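Local coordinates for protein EcmrR transcriptional regulator (Escherichia coli, PDB 6WL5) that probably senses cationic drugs such as cetyl-trimethyl-ammonium through its GyrI-like domain and, as a MerR-family regulator, activates transcription, at residues Y54-Y59 with S130-Y135; V16-F21 with D70-E75; T99-G104 with M149-F154. One frame throughout, in Å; residues are numbered along the deposited sequence. Where two conformers were deposited one is given.

Contact 1: Y54-Y59 with S130-Y135; sequences YCFTLY and SPRESY. With 16A (cetyl-trimethyl-ammonium), chain E; 16A (cetyl-trimethyl-ammonium), chain F.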
loop_
_atom_site.group_PDB
_atom_site.type_symbol
_atom_site.label_atom_id
_atom_site.label_comp_id
_atom_site.label_asym_id
_atom_site.label_seq_id
_atom_site.Cartn_x
_atom_site.Cartn_y
_atom_site.Cartn_z
ATOM N N TYR A 54 6.551 4.279 5.704
ATOM C CA TYR A 54 5.420 4.265 4.775
ATOM C C TYR A 54 5.652 3.103 3.816
ATOM O O TYR A 54 6.496 3.178 2.921
ATOM C CB TYR A 54 5.302 5.588 4.036
ATOM C CG TYR A 54 4.070 5.785 3.160
ATOM C CD1 TYR A 54 2.876 5.126 3.403
ATOM C CD2 TYR A 54 4.107 6.675 2.084
ATOM C CE1 TYR A 54 1.746 5.341 2.603
ATOM C CE2 TYR A 54 3.000 6.883 1.276
ATOM C CZ TYR A 54 1.819 6.218 1.530
ATOM O OH TYR A 54 0.735 6.468 0.668
ATOM N N CYS A 55 4.925 2.021 4.033
ATOM C CA CYS A 55 5.142 0.749 3.353
ATOM C C CYS A 55 3.790 0.327 2.819
ATOM O O CYS A 55 2.851 0.193 3.594
ATOM C CB CYS A 55 5.656 -0.271 4.362
ATOM S SG CYS A 55 5.829 -1.924 3.669
ATOM N N PHE A 56 3.672 0.174 1.499
ATOM C CA PHE A 56 2.336 0.055 0.933
ATOM C C PHE A 56 2.371 -0.681 -0.394
ATOM O O PHE A 56 3.395 -0.722 -1.101
ATOM C CB PHE A 56 1.679 1.432 0.718
ATOM C CG PHE A 56 2.480 2.362 -0.139
ATOM C CD1 PHE A 56 3.505 3.112 0.417
ATOM C CD2 PHE A 56 2.211 2.514 -1.493
ATOM C CE1 PHE A 56 4.274 3.989 -0.345
ATOM C CE2 PHE A 56 2.959 3.410 -2.271
ATOM C CZ PHE A 56 3.990 4.158 -1.684
ATOM N N THR A 57 1.244 -1.296 -0.704
ATOM C CA THR A 57 1.021 -1.897 -2.006
ATOM C C THR A 57 0.185 -0.934 -2.844
ATOM O O THR A 57 -0.847 -0.435 -2.390
ATOM C CB THR A 57 0.270 -3.220 -1.870
ATOM O OG1 THR A 57 1.089 -4.120 -1.119
ATOM C CG2 THR A 57 -0.077 -3.834 -3.250
ATOM N N LEU A 58 0.604 -0.738 -4.085
ATOM C CA LEU A 58 -0.238 -0.122 -5.081
ATOM C C LEU A 58 -0.979 -1.210 -5.843
ATOM O O LEU A 58 -0.356 -2.130 -6.402
ATOM C CB LEU A 58 0.624 0.688 -6.040
ATOM C CG LEU A 58 1.368 1.888 -5.434
ATOM C CD1 LEU A 58 2.262 2.554 -6.442
ATOM C CD2 LEU A 58 0.344 2.827 -4.887
ATOM N N TYR A 59 -2.300 -1.073 -5.914
ATOM C CA TYR A 59 -3.144 -1.957 -6.722
ATOM C C TYR A 59 -3.466 -1.279 -8.051
ATOM O O TYR A 59 -4.287 -0.366 -8.091
ATOM C CB TYR A 59 -4.418 -2.278 -5.945
ATOM C CG TYR A 59 -4.141 -3.293 -4.831
ATOM C CD1 TYR A 59 -4.203 -4.658 -5.060
ATOM C CD2 TYR A 59 -3.797 -2.876 -3.540
ATOM C CE1 TYR A 59 -3.907 -5.576 -4.065
ATOM C CE2 TYR A 59 -3.515 -3.790 -2.530
ATOM C CZ TYR A 59 -3.591 -5.146 -2.787
ATOM O OH TYR A 59 -3.354 -6.079 -1.776
ATOM N N SER A 130 -4.178 4.624 -8.490
ATOM C CA SER A 130 -4.211 3.289 -7.893
ATOM C C SER A 130 -4.402 3.344 -6.380
ATOM O O SER A 130 -3.668 4.061 -5.694
ATOM C CB SER A 130 -2.877 2.632 -8.202
ATOM O OG SER A 130 -2.706 2.550 -9.593
ATOM N N PRO A 131 -5.353 2.583 -5.825
ATOM C CA PRO A 131 -5.433 2.438 -4.367
ATOM C C PRO A 131 -4.117 1.994 -3.748
ATOM O O PRO A 131 -3.367 1.217 -4.335
ATOM C CB PRO A 131 -6.532 1.378 -4.191
ATOM C CG PRO A 131 -7.435 1.602 -5.428
ATOM C CD PRO A 131 -6.440 1.845 -6.517
ATOM N N ARG A 132 -3.845 2.512 -2.555
ATOM C CA ARG A 132 -2.691 2.110 -1.754
ATOM C C ARG A 132 -3.145 1.410 -0.482
ATOM O O ARG A 132 -4.146 1.799 0.135
ATOM C CB ARG A 132 -1.867 3.342 -1.362
ATOM C CG ARG A 132 -1.632 4.363 -2.461
ATOM C CD ARG A 132 -0.627 5.423 -2.087
ATOM N NE ARG A 132 -0.377 6.290 -3.229
ATOM C CZ ARG A 132 0.411 7.352 -3.189
ATOM N NH1 ARG A 132 1.014 7.669 -2.045
ATOM N NH2 ARG A 132 0.558 8.124 -4.264
ATOM N N GLU A 133 -2.391 0.377 -0.098
ATOM C CA GLU A 133 -2.691 -0.439 1.073
ATOM C C GLU A 133 -1.467 -0.351 1.966
ATOM O O GLU A 133 -0.439 -0.957 1.673
ATOM C CB GLU A 133 -2.958 -1.877 0.613
ATOM C CG GLU A 133 -3.329 -2.882 1.675
ATOM C CD GLU A 133 -3.755 -4.177 0.982
ATOM O OE1 GLU A 133 -4.953 -4.290 0.694
ATOM O OE2 GLU A 133 -2.869 -5.027 0.685
ATOM N N SER A 134 -1.554 0.447 3.025
ATOM C CA SER A 134 -0.411 0.851 3.831
ATOM C C SER A 134 -0.366 0.013 5.108
ATOM O O SER A 134 -1.263 0.122 5.960
ATOM C CB SER A 134 -0.567 2.333 4.175
ATOM O OG SER A 134 0.506 2.776 4.979
ATOM N N TYR A 135 0.725 -0.746 5.276
ATOM C CA TYR A 135 0.865 -1.714 6.357
ATOM C C TYR A 135 1.497 -1.011 7.551
ATOM O O TYR A 135 2.607 -0.478 7.443
ATOM C CB TYR A 135 1.756 -2.884 5.909
ATOM C CG TYR A 135 1.207 -3.462 4.612
ATOM C CD1 TYR A 135 0.015 -4.142 4.595
ATOM C CD2 TYR A 135 1.873 -3.272 3.412
ATOM C CE1 TYR A 135 -0.525 -4.626 3.400
ATOM C CE2 TYR A 135 1.368 -3.756 2.236
ATOM C CZ TYR A 135 0.162 -4.412 2.220
ATOM O OH TYR A 135 -0.313 -4.862 1.003
HETATM C C1 16A E . -16.692 3.615 -10.728
HETATM C C2 16A E . -15.493 2.730 -10.426
HETATM C C3 16A E . -15.914 1.387 -9.834
HETATM C C4 16A E . -14.830 0.706 -8.994
HETATM C C5 16A E . -13.386 1.089 -9.331
HETATM C C6 16A E . -12.416 0.127 -8.655
HETATM C C7 16A E . -11.008 0.120 -9.225
HETATM C C8 16A E . -10.252 -1.051 -8.608
HETATM C C9 16A E . -8.948 -0.591 -8.015
HETATM C C10 16A E . -7.810 -1.601 -8.172
HETATM C C11 16A E . -8.066 -2.994 -7.614
HETATM C C12 16A E . -8.159 -3.045 -6.094
HETATM C C13 16A E . -7.899 -4.483 -5.643
HETATM C C14 16A E . -7.653 -4.523 -4.147
HETATM C C15 16A E . -7.610 -5.952 -3.634
HETATM C C16 16A E . -7.138 -5.913 -2.208
HETATM N N1 16A E . -7.246 -7.217 -1.534
HETATM C C17 16A E . -6.615 -8.318 -2.285
HETATM C C18 16A E . -6.558 -6.990 -0.254
HETATM C C19 16A E . -8.642 -7.501 -1.190
HETATM C C1 16A F . 7.051 -19.214 12.093
HETATM C C2 16A F . 5.949 -18.271 11.702
HETATM C C3 16A F . 6.534 -17.467 10.557
HETATM C C4 16A F . 5.890 -16.112 10.504
HETATM C C5 16A F . 6.621 -15.296 9.467
HETATM C C6 16A F . 6.558 -13.840 9.837
HETATM C C7 16A F . 7.312 -13.028 8.824
HETATM C C8 16A F . 7.118 -11.564 9.068
HETATM C C9 16A F . 7.889 -10.740 8.054
HETATM C C10 16A F . 7.243 -9.382 7.960
HETATM C C11 16A F . 7.543 -8.597 6.676
HETATM C C12 16A F . 6.505 -7.467 6.738
HETATM C C13 16A F . 6.629 -6.327 5.737
HETATM C C14 16A F . 5.835 -5.056 6.144
HETATM C C15 16A F . 6.803 -4.008 6.682
HETATM C C16 16A F . 6.662 -3.574 8.139
HETATM N N1 16A F . 6.673 -2.101 8.275
HETATM C C17 16A F . 5.354 -1.539 7.966
HETATM C C18 16A F . 7.008 -1.815 9.672
HETATM C C19 16A F . 7.652 -1.410 7.424
HETATM O O HOH W 1 2.883 2.035 6.211
#
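Tyr59 and Thr57 face Glu133 and Tyr135 across two antiparallel strands at the middle of the GyrI-like drug-binding domain. The axes of strands 55-59 and 132-135 approach to 4.4 Å. In the backbone, Thr57 and Glu133 bond to each other twice, Tyr135 N reaches Cys55 O, and Tyr59 N gives Pro131 O a nearly straight bond (173°).

Side-chain hydrogen bonds meet at one carboxylate oxygen. Glu133 CG stands anti to the backbone N (chi1 -178°), and the extended chain carries the carboxylate out to two tyrosine hydroxyls. Tyr59 OH gives a bond of 2.7 Å to Glu133 OE2 on the syn side, tilted out of the carboxylate plane. Tyr135 OH donates to the anti lone pair of that OE2. Thr57 OG1 lies 2.6 Å from Tyr135 OH, in the plane of that ring at its edge. Glu133 OE1 also bonds Tyr113. Bonds at both oxygens probably limit rotation of the carboxylate.

Cetyl-trimethyl-ammonium makes mainly apolar contacts. Its chain runs over one face of the Tyr59 ring, and Thr57 CG2 covers the opposite face. Its methyl C18 lies 3.3 Å from Glu133 OE1, whose charge probably favours the cation. A second molecule touches Cys55 and Tyr135.

On the other sheet face, Leu58 CD2 packs 3.5 Å from Arg132 CG. Arg132 NH2 bonds Pro93 O. Its NH1 donates to Tyr54 OH, 6° out of the guanidinium plane, and that hydroxyl also bonds Gln153.

Contact 2: V16-F21 with D70-E75; sequences VYSKRF and DVEFCE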
loop_
_atom_site.group_PDB
_atom_site.type_symbol
_atom_site.label_atom_id
_atom_site.label_comp_id
_atom_site.label_asym_id
_atom_site.label_seq_id
_atom_site.Cartn_x
_atom_site.Cartn_y
_atom_site.Cartn_z
ATOM N N VAL A 16 10.671 5.624 -2.955
ATOM C CA VAL A 16 10.514 4.250 -2.522
ATOM C C VAL A 16 11.466 3.350 -3.298
ATOM O O VAL A 16 11.896 3.657 -4.413
ATOM C CB VAL A 16 9.068 3.728 -2.719
ATOM C CG1 VAL A 16 8.072 4.627 -2.019
ATOM C CG2 VAL A 16 8.705 3.538 -4.204
ATOM N N TYR A 17 11.734 2.185 -2.719
ATOM C CA TYR A 17 12.094 1.023 -3.509
ATOM C C TYR A 17 10.841 0.200 -3.719
ATOM O O TYR A 17 9.902 0.281 -2.919
ATOM C CB TYR A 17 13.237 0.211 -2.910
ATOM C CG TYR A 17 13.042 -0.437 -1.574
ATOM C CD1 TYR A 17 12.401 -1.666 -1.449
ATOM C CD2 TYR A 17 13.555 0.155 -0.430
ATOM C CE1 TYR A 17 12.274 -2.275 -0.200
ATOM C CE2 TYR A 17 13.426 -0.440 0.799
ATOM C CZ TYR A 17 12.782 -1.637 0.908
ATOM O OH TYR A 17 12.703 -2.181 2.155
ATOM N N SER A 18 10.800 -0.526 -4.839
ATOM C CA SER A 18 9.549 -1.136 -5.266
ATOM C C SER A 18 9.804 -2.320 -6.197
ATOM O O SER A 18 10.854 -2.415 -6.846
ATOM C CB SER A 18 8.677 -0.085 -5.967
ATOM O OG SER A 18 9.307 0.352 -7.169
ATOM N N LYS A 19 8.847 -3.239 -6.224
ATOM C CA LYS A 19 8.844 -4.325 -7.183
ATOM C C LYS A 19 7.407 -4.596 -7.588
ATOM O O LYS A 19 6.517 -4.588 -6.748
ATOM C CB LYS A 19 9.497 -5.606 -6.613
ATOM C CG LYS A 19 9.758 -6.658 -7.678
ATOM C CD LYS A 19 10.699 -7.745 -7.191
ATOM C CE LYS A 19 10.875 -8.860 -8.215
ATOM N NZ LYS A 19 11.951 -9.807 -7.774
ATOM N N ARG A 20 7.182 -4.809 -8.880
ATOM C CA ARG A 20 5.850 -4.997 -9.429
ATOM C C ARG A 20 5.681 -6.426 -9.923
ATOM O O ARG A 20 6.626 -7.033 -10.455
ATOM C CB ARG A 20 5.618 -4.011 -10.578
ATOM C CG ARG A 20 4.195 -3.978 -11.059
ATOM C CD ARG A 20 3.942 -2.676 -11.790
ATOM N NE ARG A 20 2.632 -2.645 -12.424
ATOM C CZ ARG A 20 2.184 -1.592 -13.075
ATOM N NH1 ARG A 20 2.954 -0.500 -13.145
ATOM N NH2 ARG A 20 0.982 -1.598 -13.639
ATOM N N PHE A 21 4.479 -6.956 -9.728
ATOM C CA PHE A 21 4.187 -8.370 -9.914
ATOM C C PHE A 21 2.765 -8.539 -10.453
ATOM O O PHE A 21 1.880 -7.752 -10.128
ATOM C CB PHE A 21 4.139 -9.174 -8.589
ATOM C CG PHE A 21 5.342 -9.077 -7.717
ATOM C CD1 PHE A 21 6.362 -9.996 -7.855
ATOM C CD2 PHE A 21 5.405 -8.161 -6.679
ATOM C CE1 PHE A 21 7.469 -9.969 -7.033
ATOM C CE2 PHE A 21 6.506 -8.147 -5.828
ATOM C CZ PHE A 21 7.541 -9.038 -6.020
ATOM N N ASP A 70 -2.440 -7.114 -10.479
ATOM C CA ASP A 70 -1.277 -6.286 -10.796
ATOM C C ASP A 70 -0.978 -5.423 -9.573
ATOM O O ASP A 70 -1.702 -4.460 -9.287
ATOM C CB ASP A 70 -1.570 -5.435 -12.034
ATOM C CG ASP A 70 -0.358 -4.656 -12.534
ATOM O OD1 ASP A 70 0.706 -4.600 -11.862
ATOM O OD2 ASP A 70 -0.504 -4.065 -13.631
ATOM N N VAL A 71 0.095 -5.782 -8.836
ATOM C CA VAL A 71 0.413 -5.143 -7.575
ATOM C C VAL A 71 1.850 -4.673 -7.593
ATOM O O VAL A 71 2.703 -5.273 -8.242
ATOM C CB VAL A 71 0.185 -6.119 -6.396
ATOM C CG1 VAL A 71 -1.297 -6.419 -6.277
ATOM C CG2 VAL A 71 1.069 -7.398 -6.486
ATOM N N GLU A 72 2.123 -3.601 -6.854
ATOM C CA GLU A 72 3.467 -3.046 -6.742
ATOM C C GLU A 72 3.764 -2.773 -5.272
ATOM O O GLU A 72 3.123 -1.921 -4.645
ATOM C CB GLU A 72 3.605 -1.791 -7.601
ATOM C CG GLU A 72 5.012 -1.251 -7.670
ATOM C CD GLU A 72 5.167 -0.195 -8.749
ATOM O OE1 GLU A 72 4.194 0.568 -8.927
ATOM O OE2 GLU A 72 6.249 -0.125 -9.396
ATOM N N PHE A 73 4.717 -3.522 -4.718
ATOM C CA PHE A 73 5.125 -3.310 -3.350
ATOM C C PHE A 73 6.083 -2.138 -3.287
ATOM O O PHE A 73 7.078 -2.104 -4.030
ATOM C CB PHE A 73 5.848 -4.525 -2.799
ATOM C CG PHE A 73 6.305 -4.324 -1.418
ATOM C CD1 PHE A 73 5.401 -4.315 -0.384
ATOM C CD2 PHE A 73 7.631 -4.044 -1.156
ATOM C CE1 PHE A 73 5.828 -4.128 0.917
ATOM C CE2 PHE A 73 8.081 -3.880 0.149
ATOM C CZ PHE A 73 7.168 -3.907 1.182
ATOM N N CYS A 74 5.843 -1.241 -2.340
ATOM C CA CYS A 74 6.646 -0.035 -2.157
ATOM C C CYS A 74 7.023 0.187 -0.701
ATOM O O CYS A 74 6.233 -0.036 0.207
ATOM C CB CYS A 74 5.855 1.195 -2.609
ATOM S SG CYS A 74 5.318 1.193 -4.321
ATOM N N GLU A 75 8.243 0.642 -0.479
ATOM C CA GLU A 75 8.666 1.006 0.854
ATOM C C GLU A 75 9.454 2.296 0.765
ATOM O O GLU A 75 10.410 2.404 -0.006
ATOM C CB GLU A 75 9.478 -0.151 1.461
ATOM C CG GLU A 75 9.722 -0.037 2.932
ATOM C CD GLU A 75 9.860 -1.386 3.642
ATOM O OE1 GLU A 75 9.789 -1.350 4.889
ATOM O OE2 GLU A 75 10.101 -2.454 2.980
HETATM O O HOH W 2 8.520 -1.414 -9.255
HETATM O O HOH W 3 5.631 0.228 -12.096
#
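Arg20 reaches over the neighbouring strand to Asp70. Arg20 CB lies 4.1 Å from Glu72 CG. Arg20 CG, anti to the backbone N (chi1 -171°), passes 3.4 Å from Val71 O, which points the extended chain at Asp70. CD comes near Asp70 OD1. Arg20 NE donates to the syn lone pair of Asp70 OD1, at 2.8 Å. NH2 donates to Asp70 OD2, so the guanidinium grips the carboxylate side-on, one nitrogen to each oxygen. NH1 turns to a water that also bonds Glu72 OE2, and to a bound glycerol. An alanine in place of Asp70 would probably leave NE and NH2 of Arg20 without their carboxylate and the guanidinium freer to turn.

The strands are an antiparallel pair in the curved sheet of the GyrI-like domain, with paired backbone bonds at Tyr17 and Glu75, Lys19 and Phe73, and Phe21 and Val71. A second water joins Ser18 OG to Glu72 OE2. Gln90 bonds both side chains, and Glu72 OE1 is hydrogen-bonded to His60 NE2. At the far end, Glu75 CB sits over one face of the Tyr17 ring, 4.0 Å from its centroid. Glu75 also lines a cetyl-trimethyl-ammonium pocket, and Glu75 OE2 lies 2.7 Å from Tyr17 OH in a weak bond.

Contact 3: T99-G104 with M149-F154; sequences TVIHKG and MTEIQF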
loop_
_atom_site.group_PDB
_atom_site.type_symbol
_atom_site.label_atom_id
_atom_site.label_comp_id
_atom_site.label_asym_id
_atom_site.label_seq_id
_atom_site.Cartn_x
_atom_site.Cartn_y
_atom_site.Cartn_z
ATOM N N THR A 99 -9.294 7.880 3.056
ATOM C CA THR A 99 -8.678 6.745 3.729
ATOM C C THR A 99 -9.588 6.157 4.798
ATOM O O THR A 99 -10.405 6.860 5.400
ATOM C CB THR A 99 -7.336 7.171 4.367
ATOM O OG1 THR A 99 -7.553 8.029 5.501
ATOM C CG2 THR A 99 -6.438 7.886 3.375
ATOM N N VAL A 100 -9.397 4.859 5.075
ATOM C CA VAL A 100 -9.950 4.214 6.262
ATOM C C VAL A 100 -8.888 3.308 6.842
ATOM O O VAL A 100 -8.016 2.826 6.127
ATOM C CB VAL A 100 -11.224 3.386 6.009
ATOM C CG1 VAL A 100 -12.352 4.274 5.552
ATOM C CG2 VAL A 100 -10.969 2.247 5.017
ATOM N N ILE A 101 -8.984 3.088 8.123
ATOM C CA ILE A 101 -8.185 2.067 8.797
ATOM C C ILE A 101 -8.959 0.758 8.860
ATOM O O ILE A 101 -10.084 0.699 9.390
ATOM C CB ILE A 101 -7.787 2.531 10.211
ATOM C CG1 ILE A 101 -6.866 3.751 10.133
ATOM C CG2 ILE A 101 -7.157 1.382 11.020
ATOM C CD1 ILE A 101 -5.422 3.433 9.759
ATOM N N HIS A 102 -8.326 -0.305 8.358
ATOM C CA HIS A 102 -8.790 -1.666 8.537
ATOM C C HIS A 102 -8.043 -2.302 9.709
ATOM O O HIS A 102 -6.807 -2.434 9.684
ATOM C CB HIS A 102 -8.546 -2.485 7.283
ATOM C CG HIS A 102 -8.978 -3.895 7.430
ATOM N ND1 HIS A 102 -10.309 -4.268 7.390
ATOM C CD2 HIS A 102 -8.272 -5.016 7.703
ATOM C CE1 HIS A 102 -10.388 -5.571 7.621
ATOM N NE2 HIS A 102 -9.166 -6.050 7.766
ATOM N N LYS A 103 -8.771 -2.589 10.777
ATOM C CA LYS A 103 -8.229 -3.329 11.903
ATOM C C LYS A 103 -8.453 -4.819 11.692
ATOM O O LYS A 103 -9.503 -5.241 11.208
ATOM C CB LYS A 103 -8.918 -2.901 13.198
ATOM C CG LYS A 103 -8.506 -1.506 13.688
ATOM C CD LYS A 103 -6.986 -1.414 13.981
ATOM C CE LYS A 103 -6.606 -2.235 15.195
ATOM N NZ LYS A 103 -7.315 -1.704 16.391
ATOM N N GLY A 104 -7.458 -5.615 12.059
ATOM C CA GLY A 104 -7.591 -7.046 12.017
ATOM C C GLY A 104 -6.929 -7.731 10.842
ATOM O O GLY A 104 -6.153 -7.147 10.073
ATOM N N MET A 149 -3.219 -3.251 11.829
ATOM C CA MET A 149 -3.724 -1.970 11.348
ATOM C C MET A 149 -3.137 -1.716 9.975
ATOM O O MET A 149 -1.906 -1.661 9.810
ATOM C CB MET A 149 -3.340 -0.852 12.325
ATOM C CG MET A 149 -3.547 0.519 11.776
ATOM S SD MET A 149 -3.202 1.824 12.956
ATOM C CE MET A 149 -4.498 1.443 14.104
ATOM N N THR A 150 -4.026 -1.515 9.003
ATOM C CA THR A 150 -3.699 -1.316 7.597
ATOM C C THR A 150 -4.566 -0.176 7.116
ATOM O O THR A 150 -5.795 -0.215 7.275
ATOM C CB THR A 150 -4.027 -2.592 6.812
ATOM O OG1 THR A 150 -3.438 -3.743 7.448
ATOM C CG2 THR A 150 -3.525 -2.562 5.391
ATOM N N GLU A 151 -3.945 0.836 6.530
ATOM C CA GLU A 151 -4.697 1.966 6.027
ATOM C C GLU A 151 -4.908 1.828 4.531
ATOM O O GLU A 151 -3.946 1.637 3.776
ATOM C CB GLU A 151 -4.038 3.309 6.356
ATOM C CG GLU A 151 -4.889 4.480 5.880
ATOM C CD GLU A 151 -4.468 5.814 6.440
ATOM O OE1 GLU A 151 -4.804 6.126 7.611
ATOM O OE2 GLU A 151 -3.802 6.560 5.697
ATOM N N ILE A 152 -6.165 1.911 4.114
ATOM C CA ILE A 152 -6.527 1.852 2.687
ATOM C C ILE A 152 -6.734 3.280 2.198
ATOM O O ILE A 152 -7.478 4.041 2.820
ATOM C CB ILE A 152 -7.768 0.979 2.422
ATOM C CG1 ILE A 152 -7.652 -0.416 3.062
ATOM C CG2 ILE A 152 -7.968 0.860 0.904
ATOM C CD1 ILE A 152 -6.349 -1.148 2.779
ATOM N N GLN A 153 -6.047 3.646 1.118
ATOM C CA GLN A 153 -5.994 5.030 0.626
ATOM C C GLN A 153 -6.438 5.071 -0.831
ATOM O O GLN A 153 -5.759 4.541 -1.704
ATOM C CB GLN A 153 -4.569 5.592 0.765
ATOM C CG GLN A 153 -3.916 5.282 2.136
ATOM C CD GLN A 153 -2.477 5.742 2.228
ATOM O OE1 GLN A 153 -1.689 5.582 1.284
ATOM N NE2 GLN A 153 -2.097 6.238 3.404
ATOM N N PHE A 154 -7.559 5.744 -1.100
ATOM C CA PHE A 154 -8.057 5.935 -2.462
ATOM C C PHE A 154 -7.683 7.324 -2.967
ATOM O O PHE A 154 -8.187 8.332 -2.422
ATOM C CB PHE A 154 -9.583 5.790 -2.478
ATOM C CG PHE A 154 -10.093 4.372 -2.632
ATOM C CD1 PHE A 154 -9.365 3.266 -2.209
ATOM C CD2 PHE A 154 -11.316 4.150 -3.212
ATOM C CE1 PHE A 154 -9.864 1.986 -2.350
ATOM C CE2 PHE A 154 -11.805 2.868 -3.378
ATOM C CZ PHE A 154 -11.074 1.783 -2.945
HETATM O O HOH W 4 -7.688 6.733 7.894
HETATM O O HOH W 5 -5.125 -4.729 9.369
#
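An antiparallel strand pair of the GyrI-like domain brings Val100 and His102 against Ile152 and Thr150. Val100 and Ile152 exchange two backbone hydrogen bonds, and so do His102 and Thr150. The shortest of the four is His102 N to Thr150 O, at 2.8 Å. The two strand axes run 152° apart in direction.

On the face with Thr99, Ile101 and Lys103, apolar atoms meet in a row. Met149, Lys103 and Glu151 each have two conformers, so the details of their side chains hold for one copy only. In that copy Ile101 CG2 touches Met149 CG. The Met149 chain runs out extended and bends at its end, which brings CE beside Lys103 CD. Lys103 NZ forms a salt bridge with Glu147. Ile101 CD1 packs against Glu151 CB.

This pair belongs to the larger curved antiparallel sheet, where strand 149-158 also pairs with strand 132-137. The opposite face carries Val100, His102, Thr150 and Ile152. There Ile152 and His102 pack against helix 109-123, and His102 ND1 bonds Tyr4.

Polar groups on the Thr99 face are tied together. In the same copy of Glu151, Gln153 NE2 donates to Glu151 OE2 at 2.9 Å, on the anti side, with the oxygen 1° from the amide plane. Gln153 OE1 is hydrogen-bonded to Tyr54. Glu151 OE2 also forms a salt bridge with Lys9. Its OE1 accepts a hydrogen bond from a water near Thr99 OG1. Thr99 CG2 lies alongside Gln153 CG. A second water donates to His102 O and Gly104 O and accepts from Thr150 OG1.

All three contacts are antiparallel pairs of one sheet. Contact 1 lies in the middle, its centre about 1 Å from the centre of the chain. Contacts 2 and 3 flank it on opposite sides of that centre, their own centres about 18 Å apart. Strand 55-59 pairs with strand 69-77, linking contact 1 to contact 2. Strand 132-137 pairs with strand 149-158, linking it to contact 3. Contact 1 is buried, and its shared tyrosine and glutamate bonds border bound drug. Contact 2 is partly buried, with the Arg20 salt bridge at its more exposed end. Contact 3 is buried too, and adds packing of Ile101 on Met149.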